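Local coordinates for protein-S-isoprenylcysteine O-methyltransferase (Tribolium castaneum, PDB 5V7P) that methylates the isoprenylated C-terminal cysteine of proteins, as a membrane enzyme of the endoplasmic reticulum that uses S-adenosyl-L-methionine as methyl donor, at residues A[102-113]-A[170-181]; A[152-163]-A[223-231]. All blocks are in the same frame, centred on the assembly; numbering follows the deposited sequence.

Contact 1: residues A[102-113]-A[170-181]; sequences FHYSEFLAIAIV and EVLRKTAILTAG. With MPG ([(Z)-octadec-9-enyl] (2R)-2,3-bis(oxidanyl)propanoate), chain R; MPG ([(Z)-octadec-9-enyl] (2R)-2,3-bis(oxidanyl)propanoate), chain B.
The ammonium of K174 lies between two carboxylates, one on each helix. NZ donates to E106 OE2 across the contact at 2.7 Å, nearly along that oxygen's C-O axis, and to E170 OE2 one turn back at 2.7 Å, on the syn lone pair. A bend at chi2 (57°) followed by an extended run to NZ carries the lysine tip over to helix 90-113, where it also makes an off-centre cation-pi contact, NZ lying 4.6 Å from the centroid of the F102 ring. With an alanine here, E106 and E170 would probably be left facing each other without the positive charge that now lies between them. R173 reaches the same carboxylate, NH2 being 2.7 Å from E106 OE2; the two planes are only 20° apart and E106 OE1 sits over a guanidinium face, while H186 also bonds to that oxygen. S105, small enough to fit beside the lysine chain, has its OG bonded to L101 O. These charges form a salt-bridge network between two helices that probably span the membrane, 90-113 and 156-180, whose segments 102-113 and 170-180 run nearly parallel (14°), their axes 9.9 Å apart at the closest. Beyond the network the join becomes apolar. I177 CG2 meets A109 CB at 4.0 Å, the short alanine letting the branched residue in, and V113 CG1 at 4.1 Å. V113 then packs against the backbone of G181, which leaves the helix with the positive phi that glycine takes easily. On another face, V171 CG1 touches the octadecenyl chain of one MPG (chain R), and T175 CG2 that of another (chain B).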
loop_
_atom_site.group_PDB
_atom_site.type_symbol
_atom_site.label_atom_id
_atom_site.label_comp_id
_atom_site.label_asym_id
_atom_site.label_seq_id
_atom_site.Cartn_x
_atom_site.Cartn_y
_atom_site.Cartn_z
ATOM N N PHE A 102 -0.336 -7.385 -9.382
ATOM C CA PHE A 102 0.332 -6.404 -8.537
ATOM C C PHE A 102 0.322 -6.844 -7.079
ATOM O O PHE A 102 1.371 -6.907 -6.428
ATOM C CB PHE A 102 -0.334 -5.037 -8.676
ATOM C CG PHE A 102 0.194 -4.013 -7.711
ATOM C CD1 PHE A 102 1.298 -3.244 -8.037
ATOM C CD2 PHE A 102 -0.402 -3.834 -6.472
ATOM C CE1 PHE A 102 1.793 -2.310 -7.151
ATOM C CE2 PHE A 102 0.090 -2.899 -5.580
ATOM C CZ PHE A 102 1.189 -2.137 -5.920
ATOM N N HIS A 103 -0.861 -7.156 -6.549
ATOM C CA HIS A 103 -0.980 -7.440 -5.124
ATOM C C HIS A 103 -0.281 -8.741 -4.751
ATOM O O HIS A 103 0.326 -8.836 -3.679
ATOM C CB HIS A 103 -2.454 -7.476 -4.721
ATOM C CG HIS A 103 -3.113 -6.130 -4.737
ATOM N ND1 HIS A 103 -2.858 -5.167 -3.784
ATOM C CD2 HIS A 103 -4.010 -5.584 -5.592
ATOM C CE1 HIS A 103 -3.571 -4.087 -4.051
ATOM N NE2 HIS A 103 -4.278 -4.314 -5.143
ATOM N N TYR A 104 -0.345 -9.757 -5.616
ATOM C CA TYR A 104 0.313 -11.017 -5.291
ATOM C C TYR A 104 1.827 -10.891 -5.396
ATOM O O TYR A 104 2.556 -11.250 -4.464
ATOM C CB TYR A 104 -0.172 -12.147 -6.196
ATOM C CG TYR A 104 0.661 -13.384 -5.972
ATOM C CD1 TYR A 104 0.583 -14.079 -4.773
ATOM C CD2 TYR A 104 1.559 -13.829 -6.930
ATOM C CE1 TYR A 104 1.355 -15.192 -4.545
ATOM C CE2 TYR A 104 2.336 -14.947 -6.710
ATOM C CZ TYR A 104 2.228 -15.623 -5.514
ATOM O OH TYR A 104 2.997 -16.732 -5.278
ATOM N N SER A 105 2.321 -10.404 -6.538
ATOM C CA SER A 105 3.760 -10.238 -6.704
ATOM C C SER A 105 4.345 -9.351 -5.613
ATOM O O SER A 105 5.518 -9.501 -5.252
ATOM C CB SER A 105 4.063 -9.655 -8.085
ATOM O OG SER A 105 3.426 -8.401 -8.257
ATOM N N GLU A 106 3.543 -8.428 -5.077
ATOM C CA GLU A 106 3.991 -7.621 -3.947
ATOM C C GLU A 106 4.250 -8.494 -2.724
ATOM O O GLU A 106 5.244 -8.303 -2.013
ATOM C CB GLU A 106 2.945 -6.552 -3.630
ATOM C CG GLU A 106 3.434 -5.462 -2.701
ATOM C CD GLU A 106 4.310 -4.443 -3.399
ATOM O OE1 GLU A 106 4.975 -3.653 -2.695
ATOM O OE2 GLU A 106 4.332 -4.421 -4.649
ATOM N N PHE A 107 3.361 -9.455 -2.461
ATOM C CA PHE A 107 3.581 -10.397 -1.370
ATOM C C PHE A 107 4.802 -11.265 -1.636
ATOM O O PHE A 107 5.630 -11.479 -0.743
ATOM C CB PHE A 107 2.340 -11.272 -1.181
ATOM C CG PHE A 107 2.469 -12.286 -0.078
ATOM C CD1 PHE A 107 3.083 -13.508 -0.306
ATOM C CD2 PHE A 107 1.967 -12.022 1.185
ATOM C CE1 PHE A 107 3.202 -14.441 0.708
ATOM C CE2 PHE A 107 2.082 -12.953 2.199
ATOM C CZ PHE A 107 2.700 -14.163 1.959
ATOM N N LEU A 108 4.930 -11.780 -2.860
ATOM C CA LEU A 108 6.040 -12.672 -3.172
ATOM C C LEU A 108 7.375 -11.949 -3.050
ATOM O O LEU A 108 8.354 -12.517 -2.554
ATOM C CB LEU A 108 5.861 -13.248 -4.575
ATOM C CG LEU A 108 6.745 -14.430 -4.980
ATOM C CD1 LEU A 108 6.578 -15.603 -4.028
ATOM C CD2 LEU A 108 6.415 -14.858 -6.404
ATOM N N ALA A 109 7.431 -10.689 -3.489
ATOM C CA ALA A 109 8.664 -9.917 -3.370
ATOM C C ALA A 109 9.106 -9.814 -1.915
ATOM O O ALA A 109 10.279 -10.031 -1.594
ATOM C CB ALA A 109 8.472 -8.529 -3.982
ATOM N N ILE A 110 8.174 -9.486 -1.016
ATOM C CA ILE A 110 8.518 -9.385 0.399
ATOM C C ILE A 110 8.915 -10.747 0.951
ATOM O O ILE A 110 9.846 -10.859 1.758
ATOM C CB ILE A 110 7.345 -8.773 1.191
ATOM C CG1 ILE A 110 7.060 -7.340 0.723
ATOM C CG2 ILE A 110 7.617 -8.801 2.692
ATOM C CD1 ILE A 110 8.248 -6.388 0.789
ATOM N N ALA A 111 8.215 -11.803 0.536
ATOM C CA ALA A 111 8.569 -13.140 0.997
ATOM C C ALA A 111 9.980 -13.513 0.561
ATOM O O ALA A 111 10.738 -14.115 1.330
ATOM C CB ALA A 111 7.555 -14.155 0.477
ATOM N N ILE A 112 10.351 -13.162 -0.672
ATOM C CA ILE A 112 11.705 -13.427 -1.150
ATOM C C ILE A 112 12.706 -12.551 -0.412
ATOM O O ILE A 112 13.739 -13.028 0.072
ATOM C CB ILE A 112 11.788 -13.202 -2.671
ATOM C CG1 ILE A 112 10.928 -14.228 -3.411
ATOM C CG2 ILE A 112 13.243 -13.274 -3.156
ATOM C CD1 ILE A 112 10.745 -13.915 -4.888
ATOM N N VAL A 113 12.414 -11.257 -0.318
ATOM C CA VAL A 113 13.396 -10.292 0.156
ATOM C C VAL A 113 13.411 -10.171 1.679
ATOM O O VAL A 113 14.467 -9.907 2.264
ATOM C CB VAL A 113 13.125 -8.928 -0.511
ATOM C CG1 VAL A 113 12.687 -7.857 0.506
ATOM C CG2 VAL A 113 14.341 -8.477 -1.286
ATOM N N GLU A 170 5.549 -1.833 -12.945
ATOM C CA GLU A 170 5.692 -3.043 -12.147
ATOM C C GLU A 170 7.133 -3.532 -12.144
ATOM O O GLU A 170 7.664 -3.908 -11.092
ATOM C CB GLU A 170 4.759 -4.136 -12.666
ATOM C CG GLU A 170 3.545 -4.366 -11.784
ATOM C CD GLU A 170 3.910 -5.005 -10.461
ATOM O OE1 GLU A 170 4.486 -6.115 -10.477
ATOM O OE2 GLU A 170 3.639 -4.397 -9.406
ATOM N N VAL A 171 7.784 -3.533 -13.309
ATOM C CA VAL A 171 9.176 -3.967 -13.376
ATOM C C VAL A 171 10.052 -3.039 -12.546
ATOM O O VAL A 171 10.884 -3.488 -11.751
ATOM C CB VAL A 171 9.645 -4.038 -14.841
ATOM C CG1 VAL A 171 11.130 -4.385 -14.925
ATOM C CG2 VAL A 171 8.827 -5.071 -15.602
ATOM N N LEU A 172 9.872 -1.727 -12.711
ATOM C CA LEU A 172 10.625 -0.770 -11.906
ATOM C C LEU A 172 10.436 -1.049 -10.422
ATOM O O LEU A 172 11.404 -1.091 -9.654
ATOM C CB LEU A 172 10.181 0.658 -12.237
ATOM C CG LEU A 172 11.192 1.799 -12.059
ATOM C CD1 LEU A 172 10.463 3.115 -11.818
ATOM C CD2 LEU A 172 12.199 1.538 -10.948
ATOM N N ARG A 173 9.185 -1.258 -10.005
ATOM C CA ARG A 173 8.874 -1.442 -8.592
ATOM C C ARG A 173 9.572 -2.675 -8.030
ATOM O O ARG A 173 10.303 -2.595 -7.035
ATOM C CB ARG A 173 7.357 -1.549 -8.412
ATOM C CG ARG A 173 6.902 -1.814 -6.983
ATOM C CD ARG A 173 6.208 -0.618 -6.395
ATOM N NE ARG A 173 6.337 -0.588 -4.940
ATOM C CZ ARG A 173 5.467 -1.122 -4.089
ATOM N NH1 ARG A 173 5.687 -1.045 -2.783
ATOM N NH2 ARG A 173 4.375 -1.726 -4.533
ATOM N N LYS A 174 9.345 -3.833 -8.652
ATOM C CA LYS A 174 9.872 -5.079 -8.105
ATOM C C LYS A 174 11.396 -5.104 -8.142
ATOM O O LYS A 174 12.033 -5.636 -7.225
ATOM C CB LYS A 174 9.288 -6.270 -8.861
ATOM C CG LYS A 174 8.041 -6.858 -8.214
ATOM C CD LYS A 174 6.940 -5.818 -8.039
ATOM C CE LYS A 174 5.738 -6.405 -7.320
ATOM N NZ LYS A 174 4.640 -5.407 -7.152
ATOM N N THR A 175 12.000 -4.536 -9.187
ATOM C CA THR A 175 13.454 -4.430 -9.217
ATOM C C THR A 175 13.965 -3.630 -8.028
ATOM O O THR A 175 14.953 -4.014 -7.390
ATOM C CB THR A 175 13.913 -3.792 -10.527
ATOM O OG1 THR A 175 13.253 -2.536 -10.713
ATOM C CG2 THR A 175 13.613 -4.711 -11.699
ATOM N N ALA A 176 13.302 -2.517 -7.711
ATOM C CA ALA A 176 13.705 -1.721 -6.557
ATOM C C ALA A 176 13.659 -2.544 -5.276
ATOM O O ALA A 176 14.584 -2.485 -4.458
ATOM C CB ALA A 176 12.809 -0.487 -6.435
ATOM N N ILE A 177 12.591 -3.325 -5.085
ATOM C CA ILE A 177 12.475 -4.142 -3.880
ATOM C C ILE A 177 13.616 -5.148 -3.811
ATOM O O ILE A 177 14.207 -5.368 -2.747
ATOM C CB ILE A 177 11.101 -4.839 -3.833
ATOM C CG1 ILE A 177 9.981 -3.796 -3.803
ATOM C CG2 ILE A 177 11.000 -5.752 -2.612
ATOM C CD1 ILE A 177 8.582 -4.372 -3.936
ATOM N N LEU A 178 13.942 -5.776 -4.943
ATOM C CA LEU A 178 15.059 -6.716 -4.977
ATOM C C LEU A 178 16.384 -6.006 -4.730
ATOM O O LEU A 178 17.250 -6.525 -4.016
ATOM C CB LEU A 178 15.085 -7.446 -6.318
ATOM C CG LEU A 178 14.093 -8.599 -6.478
ATOM C CD1 LEU A 178 13.427 -8.567 -7.847
ATOM C CD2 LEU A 178 14.802 -9.927 -6.265
ATOM N N THR A 179 16.560 -4.816 -5.311
ATOM C CA THR A 179 17.815 -4.089 -5.149
ATOM C C THR A 179 17.995 -3.612 -3.714
ATOM O O THR A 179 19.111 -3.624 -3.184
ATOM C CB THR A 179 17.859 -2.906 -6.116
ATOM O OG1 THR A 179 17.628 -3.371 -7.451
ATOM C CG2 THR A 179 19.211 -2.209 -6.060
ATOM N N ALA A 180 16.909 -3.184 -3.069
ATOM C CA ALA A 180 16.982 -2.718 -1.691
ATOM C C ALA A 180 17.142 -3.857 -0.694
ATOM O O ALA A 180 17.609 -3.619 0.424
ATOM C CB ALA A 180 15.730 -1.912 -1.346
ATOM N N GLY A 181 16.759 -5.073 -1.065
ATOM C CA GLY A 181 16.938 -6.201 -0.170
ATOM C C GLY A 181 16.142 -6.028 1.105
ATOM O O GLY A 181 14.997 -5.564 1.098
HETATM C C2 MPG R . 20.014 -2.594 -12.704
HETATM C C3 MPG R . 18.683 -3.128 -13.224
HETATM C C4 MPG R . 18.295 -2.339 -14.470
HETATM C C5 MPG R . 16.978 -2.878 -15.025
HETATM C C6 MPG R . 15.798 -2.217 -14.315
HETATM C C7 MPG R . 14.534 -2.388 -15.156
HETATM C C8 MPG R . 13.459 -1.434 -14.651
HETATM C C9 MPG R . 12.382 -1.278 -15.731
HETATM C C10 MPG R . 11.871 -0.128 -16.124
HETATM C C11 MPG R . 12.261 1.242 -15.566
HETATM C C12 MPG R . 12.660 2.162 -16.713
HETATM C C13 MPG R . 11.417 2.531 -17.519
HETATM O O1 MPG R . 22.005 -3.419 -11.707
HETATM C C1 MPG R . 20.614 -3.575 -11.702
HETATM C CXD MPG R . 24.199 -4.116 -10.661
HETATM O O2 MPG R . 24.788 -2.896 -10.307
HETATM C C21 MPG R . 24.635 -4.499 -12.074
HETATM O O3 MPG R . 26.013 -4.280 -12.212
HETATM O O4 MPG R . 22.077 -4.354 -9.663
HETATM C CX3 MPG R . 22.677 -3.983 -10.617
HETATM C C2 MPG B . 18.209 -6.764 -8.696
HETATM C C3 MPG B . 18.322 -7.043 -10.196
HETATM C C4 MPG B . 16.933 -7.122 -10.824
HETATM C C5 MPG B . 17.048 -6.823 -12.317
HETATM C C6 MPG B . 15.845 -7.405 -13.060
HETATM C C7 MPG B . 15.804 -6.837 -14.478
HETATM C C8 MPG B . 14.388 -6.943 -15.039
HETATM C C9 MPG B . 14.466 -7.245 -16.535
HETATM C C10 MPG B . 13.470 -7.815 -17.184
HETATM C C11 MPG B . 12.173 -8.212 -16.476
HETATM C C12 MPG B . 11.057 -8.401 -17.504
HETATM C C13 MPG B . 10.211 -9.617 -17.129
HETATM C C14 MPG B . 8.922 -9.606 -17.948
HETATM O O1 MPG B . 19.639 -7.082 -6.811
HETATM C C1 MPG B . 19.052 -7.752 -7.892
HETATM C CXD MPG B . 21.291 -7.601 -4.959
HETATM O O2 MPG B . 21.076 -7.851 -3.599
HETATM C C21 MPG B . 21.668 -6.136 -5.161
HETATM O O3 MPG B . 22.548 -5.730 -4.149
HETATM O O4 MPG B . 19.333 -8.821 -5.422
HETATM C CX3 MPG B . 20.010 -7.900 -5.736
#

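Contact 2: residues A[152-163]-A[223-231]; sequences LKEIHWLSNIGL and QIILINPLC. With MPG ([(Z)-octadec-9-enyl] (2R)-2,3-bis(oxidanyl)propanoate), chain S; D10 (decane), chain N.
I227 drives its side chain between L152 and S159. Its CB lies 4.2 Å from L152 O; CG2, anti to the backbone N, meets L152 CD1 at 3.7 Å, while CG1 takes the other branch to S159 CB. At the tip, CD1 comes 3.2 Å from I155 O and also touches L158 CB, so a slim isoleucine end fills the bend where I155, at the N-cap position of helix 156-180, forms the centre of an inverse gamma turn. The backbone behind it is a Schellman motif: I227 has positive phi (49°), unusual for a beta-branched residue, and its N bonds back to I224 O as N228 N does to Q223 O. K153 secures this turn. Its long chain brings NZ to three acceptors, I227 O at 2.6 Å, L226 O at 2.9 Å and N228 OD1 at 2.9 Å; the bond to I227 O comes from above the carbonyl plane, and E145 adds a salt bridge. N228 holds its own amide by ND2 to Q223 OE1. Further along, G162 lets the helices come close, since a beta carbon there would run into the backbone of I224 and I225; L163 CD2 meets I225 CG1 at 3.5 Å. The contact thus ties the end of helix 210-225 and the turn after it to the short helix 150-153 and the start of helix 156-180, with helix 129-148 against K153 and N228, helix 90-113 against S159 and L226, and helix 231-258 against I224.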
loop_
_atom_site.group_PDB
_atom_site.type_symbol
_atom_site.label_atom_id
_atom_site.label_comp_id
_atom_site.label_asym_id
_atom_site.label_seq_id
_atom_site.Cartn_x
_atom_site.Cartn_y
_atom_site.Cartn_z
ATOM N N LEU A 152 -16.016 4.397 -26.432
ATOM C CA LEU A 152 -14.903 4.888 -25.627
ATOM C C LEU A 152 -14.013 3.742 -25.161
ATOM O O LEU A 152 -12.783 3.841 -25.215
ATOM C CB LEU A 152 -15.437 5.675 -24.429
ATOM C CG LEU A 152 -14.405 6.223 -23.437
ATOM C CD1 LEU A 152 -13.548 7.296 -24.081
ATOM C CD2 LEU A 152 -15.098 6.761 -22.199
ATOM N N LYS A 153 -14.615 2.648 -24.700
ATOM C CA LYS A 153 -13.856 1.505 -24.207
ATOM C C LYS A 153 -13.406 0.571 -25.321
ATOM O O LYS A 153 -12.699 -0.404 -25.041
ATOM C CB LYS A 153 -14.688 0.723 -23.187
ATOM C CG LYS A 153 -15.352 1.591 -22.125
ATOM C CD LYS A 153 -14.344 2.447 -21.365
ATOM C CE LYS A 153 -15.021 3.218 -20.243
ATOM N NZ LYS A 153 -14.076 4.099 -19.510
ATOM N N GLU A 154 -13.796 0.838 -26.565
ATOM C CA GLU A 154 -13.357 0.054 -27.711
ATOM C C GLU A 154 -12.096 0.616 -28.354
ATOM O O GLU A 154 -11.692 0.139 -29.419
ATOM C CB GLU A 154 -14.479 -0.028 -28.748
ATOM C CG GLU A 154 -15.625 -0.948 -28.346
ATOM C CD GLU A 154 -16.837 -0.799 -29.242
ATOM O OE1 GLU A 154 -17.885 -0.330 -28.752
ATOM O OE2 GLU A 154 -16.742 -1.144 -30.439
ATOM N N ILE A 155 -11.470 1.612 -27.734
ATOM C CA ILE A 155 -10.214 2.183 -28.251
ATOM C C ILE A 155 -9.094 1.386 -27.593
ATOM O O ILE A 155 -8.442 1.817 -26.638
ATOM C CB ILE A 155 -10.110 3.688 -27.982
ATOM C CG1 ILE A 155 -11.371 4.408 -28.476
ATOM C CG2 ILE A 155 -8.870 4.253 -28.662
ATOM C CD1 ILE A 155 -11.463 5.859 -28.047
ATOM N N HIS A 156 -8.856 0.187 -28.129
ATOM C CA HIS A 156 -7.972 -0.764 -27.464
ATOM C C HIS A 156 -6.519 -0.300 -27.456
ATOM O O HIS A 156 -5.784 -0.608 -26.511
ATOM C CB HIS A 156 -8.091 -2.133 -28.132
ATOM C CG HIS A 156 -9.374 -2.844 -27.823
ATOM N ND1 HIS A 156 -10.390 -2.262 -27.097
ATOM C CD2 HIS A 156 -9.803 -4.089 -28.139
ATOM C CE1 HIS A 156 -11.391 -3.117 -26.980
ATOM N NE2 HIS A 156 -11.060 -4.234 -27.605
ATOM N N TRP A 157 -6.082 0.436 -28.482
ATOM C CA TRP A 157 -4.691 0.881 -28.509
ATOM C C TRP A 157 -4.393 1.826 -27.353
ATOM O O TRP A 157 -3.284 1.806 -26.808
ATOM C CB TRP A 157 -4.361 1.548 -29.849
ATOM C CG TRP A 157 -5.175 2.766 -30.161
ATOM C CD1 TRP A 157 -6.340 2.812 -30.870
ATOM C CD2 TRP A 157 -4.880 4.118 -29.786
ATOM N NE1 TRP A 157 -6.791 4.106 -30.957
ATOM C CE2 TRP A 157 -5.914 4.927 -30.298
ATOM C CE3 TRP A 157 -3.846 4.722 -29.066
ATOM C CZ2 TRP A 157 -5.944 6.307 -30.112
ATOM C CZ3 TRP A 157 -3.878 6.094 -28.882
ATOM C CH2 TRP A 157 -4.919 6.870 -29.403
ATOM N N LEU A 158 -5.366 2.650 -26.956
ATOM C CA LEU A 158 -5.176 3.503 -25.785
ATOM C C LEU A 158 -5.020 2.663 -24.524
ATOM O O LEU A 158 -4.108 2.887 -23.721
ATOM C CB LEU A 158 -6.355 4.469 -25.636
ATOM C CG LEU A 158 -6.069 5.973 -25.674
ATOM C CD1 LEU A 158 -7.347 6.751 -25.381
ATOM C CD2 LEU A 158 -4.976 6.378 -24.691
ATOM N N SER A 159 -5.912 1.689 -24.334
ATOM C CA SER A 159 -5.850 0.843 -23.145
ATOM C C SER A 159 -4.545 0.059 -23.094
ATOM O O SER A 159 -3.960 -0.117 -22.017
ATOM C CB SER A 159 -7.046 -0.105 -23.124
ATOM O OG SER A 159 -6.939 -1.052 -22.077
ATOM N N ASN A 160 -4.070 -0.417 -24.247
ATOM C CA ASN A 160 -2.809 -1.152 -24.280
ATOM C C ASN A 160 -1.630 -0.259 -23.925
ATOM O O ASN A 160 -0.603 -0.756 -23.450
ATOM C CB ASN A 160 -2.603 -1.785 -25.656
ATOM C CG ASN A 160 -3.624 -2.862 -25.955
ATOM O OD1 ASN A 160 -4.240 -3.415 -25.044
ATOM N ND2 ASN A 160 -3.809 -3.167 -27.232
ATOM N N ILE A 161 -1.745 1.049 -24.158
ATOM C CA ILE A 161 -0.745 1.973 -23.630
ATOM C C ILE A 161 -0.746 1.914 -22.109
ATOM O O ILE A 161 0.313 1.858 -21.475
ATOM C CB ILE A 161 -0.999 3.401 -24.155
ATOM C CG1 ILE A 161 -0.569 3.498 -25.624
ATOM C CG2 ILE A 161 -0.264 4.446 -23.304
ATOM C CD1 ILE A 161 -0.858 4.837 -26.281
ATOM N N GLY A 162 -1.934 1.909 -21.503
ATOM C CA GLY A 162 -2.020 1.720 -20.066
ATOM C C GLY A 162 -1.388 0.417 -19.615
ATOM O O GLY A 162 -0.760 0.354 -18.556
ATOM N N LEU A 163 -1.554 -0.644 -20.410
ATOM C CA LEU A 163 -0.884 -1.906 -20.112
ATOM C C LEU A 163 0.627 -1.723 -20.059
ATOM O O LEU A 163 1.296 -2.250 -19.160
ATOM C CB LEU A 163 -1.252 -2.960 -21.158
ATOM C CG LEU A 163 -2.335 -3.986 -20.812
ATOM C CD1 LEU A 163 -1.798 -5.007 -19.826
ATOM C CD2 LEU A 163 -3.577 -3.318 -20.251
ATOM N N GLN A 223 -5.851 3.234 -14.748
ATOM C CA GLN A 223 -6.966 4.016 -15.264
ATOM C C GLN A 223 -6.823 4.338 -16.743
ATOM O O GLN A 223 -7.831 4.608 -17.404
ATOM C CB GLN A 223 -7.113 5.306 -14.453
ATOM C CG GLN A 223 -7.371 5.052 -12.978
ATOM C CD GLN A 223 -8.504 4.070 -12.759
ATOM O OE1 GLN A 223 -9.639 4.319 -13.162
ATOM N NE2 GLN A 223 -8.196 2.934 -12.143
ATOM N N ILE A 224 -5.602 4.313 -17.277
ATOM C CA ILE A 224 -5.443 4.381 -18.724
ATOM C C ILE A 224 -5.932 3.088 -19.362
ATOM O O ILE A 224 -6.555 3.101 -20.431
ATOM C CB ILE A 224 -3.979 4.685 -19.095
ATOM C CG1 ILE A 224 -3.557 6.028 -18.484
ATOM C CG2 ILE A 224 -3.807 4.691 -20.616
ATOM C CD1 ILE A 224 -2.130 6.448 -18.789
ATOM N N ILE A 225 -5.665 1.951 -18.716
ATOM C CA ILE A 225 -6.229 0.688 -19.182
ATOM C C ILE A 225 -7.735 0.829 -19.338
ATOM O O ILE A 225 -8.301 0.544 -20.398
ATOM C CB ILE A 225 -5.869 -0.458 -18.218
ATOM C CG1 ILE A 225 -4.349 -0.622 -18.136
ATOM C CG2 ILE A 225 -6.531 -1.767 -18.660
ATOM C CD1 ILE A 225 -3.884 -1.655 -17.125
ATOM N N LEU A 226 -8.398 1.306 -18.283
ATOM C CA LEU A 226 -9.848 1.451 -18.260
ATOM C C LEU A 226 -10.354 2.577 -19.153
ATOM O O LEU A 226 -11.566 2.659 -19.382
ATOM C CB LEU A 226 -10.309 1.694 -16.815
ATOM C CG LEU A 226 -10.984 0.580 -16.007
ATOM C CD1 LEU A 226 -10.618 -0.821 -16.475
ATOM C CD2 LEU A 226 -10.627 0.737 -14.537
ATOM N N ILE A 227 -9.472 3.435 -19.658
ATOM C CA ILE A 227 -9.883 4.611 -20.416
ATOM C C ILE A 227 -10.958 5.344 -19.620
ATOM O O ILE A 227 -12.064 5.584 -20.117
ATOM C CB ILE A 227 -10.375 4.233 -21.827
ATOM C CG1 ILE A 227 -9.364 3.291 -22.498
ATOM C CG2 ILE A 227 -10.583 5.494 -22.671
ATOM C CD1 ILE A 227 -9.681 2.927 -23.941
ATOM N N ASN A 228 -10.640 5.689 -18.369
ATOM C CA ASN A 228 -11.535 6.444 -17.505
ATOM C C ASN A 228 -11.085 7.900 -17.484
ATOM O O ASN A 228 -10.126 8.236 -16.773
ATOM C CB ASN A 228 -11.537 5.861 -16.087
ATOM C CG ASN A 228 -12.425 4.637 -15.955
ATOM O OD1 ASN A 228 -13.344 4.431 -16.745
ATOM N ND2 ASN A 228 -12.159 3.823 -14.941
ATOM N N PRO A 229 -11.734 8.805 -18.226
ATOM C CA PRO A 229 -11.253 10.196 -18.264
ATOM C C PRO A 229 -11.386 10.935 -16.943
ATOM O O PRO A 229 -10.697 11.945 -16.750
ATOM C CB PRO A 229 -12.120 10.841 -19.354
ATOM C CG PRO A 229 -13.337 9.990 -19.431
ATOM C CD PRO A 229 -12.892 8.597 -19.113
ATOM N N LEU A 230 -12.241 10.481 -16.029
ATOM C CA LEU A 230 -12.366 11.145 -14.737
ATOM C C LEU A 230 -11.354 10.626 -13.721
ATOM O O LEU A 230 -10.800 11.410 -12.943
ATOM C CB LEU A 230 -13.785 10.972 -14.185
ATOM C CG LEU A 230 -14.930 11.508 -15.049
ATOM C CD1 LEU A 230 -16.267 11.231 -14.373
ATOM C CD2 LEU A 230 -14.769 12.999 -15.322
ATOM N N CYS A 231 -11.093 9.319 -13.717
ATOM C CA CYS A 231 -10.222 8.739 -12.701
ATOM C C CYS A 231 -8.747 8.986 -12.986
ATOM O O CYS A 231 -7.944 9.021 -12.048
ATOM C CB CYS A 231 -10.478 7.236 -12.583
ATOM S SG CYS A 231 -11.866 6.806 -11.500
HETATM C C2 MPG S . -6.189 -10.502 -26.307
HETATM C C3 MPG S . -6.011 -10.573 -24.791
HETATM C C4 MPG S . -4.859 -11.514 -24.441
HETATM C C5 MPG S . -3.536 -10.759 -24.521
HETATM C C6 MPG S . -3.347 -9.915 -23.260
HETATM C C7 MPG S . -2.006 -9.179 -23.298
HETATM C C8 MPG S . -1.914 -8.206 -24.473
HETATM C C9 MPG S . -3.059 -7.196 -24.402
HETATM C C10 MPG S . -3.313 -6.356 -25.382
HETATM C C11 MPG S . -2.497 -6.314 -26.672
HETATM C C12 MPG S . -3.240 -7.077 -27.766
HETATM C C13 MPG S . -2.264 -7.447 -28.881
HETATM C C14 MPG S . -1.562 -6.186 -29.387
HETATM O O1 MPG S . -7.164 -8.357 -25.881
HETATM C C1 MPG S . -7.312 -9.520 -26.646
HETATM C CXD MPG S . -8.382 -6.339 -24.945
HETATM O O2 MPG S . -9.558 -5.622 -25.202
HETATM C C21 MPG S . -7.177 -5.402 -25.019
HETATM O O3 MPG S . -7.467 -4.332 -25.878
HETATM O O4 MPG S . -9.022 -7.566 -26.854
HETATM C CX3 MPG S . -8.232 -7.459 -25.976
HETATM C C3 D10 N . -2.322 2.104 -32.855
HETATM C C4 D10 N . -2.552 3.612 -32.916
HETATM C C5 D10 N . -3.908 3.895 -33.559
HETATM C C6 D10 N . -4.149 5.404 -33.592
HETATM C C7 D10 N . -5.502 5.693 -34.240
#

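Overall arrangement
Helix 156-180 carries both contacts, contact 2 at its beginning and contact 1 at its end, so their centres lie 26 Å apart, on opposite sides of the chain's centre, with nearest atoms about 8 Å from one another. The membrane topology inferred for the chain puts contact 2 near the lumenal face and contact 1 near the cytoplasmic one. Contact 1 is close to the cofactor site: the side chain of R173 is about 4 Å from that of S211, which binds S-adenosyl-L-methionine, and about 6 Å from bound S-adenosyl-L-homocysteine. Helix 210-225 also links the two regions, running from S211 at the cofactor site to the turn held in contact 2, which is remote from the cofactor.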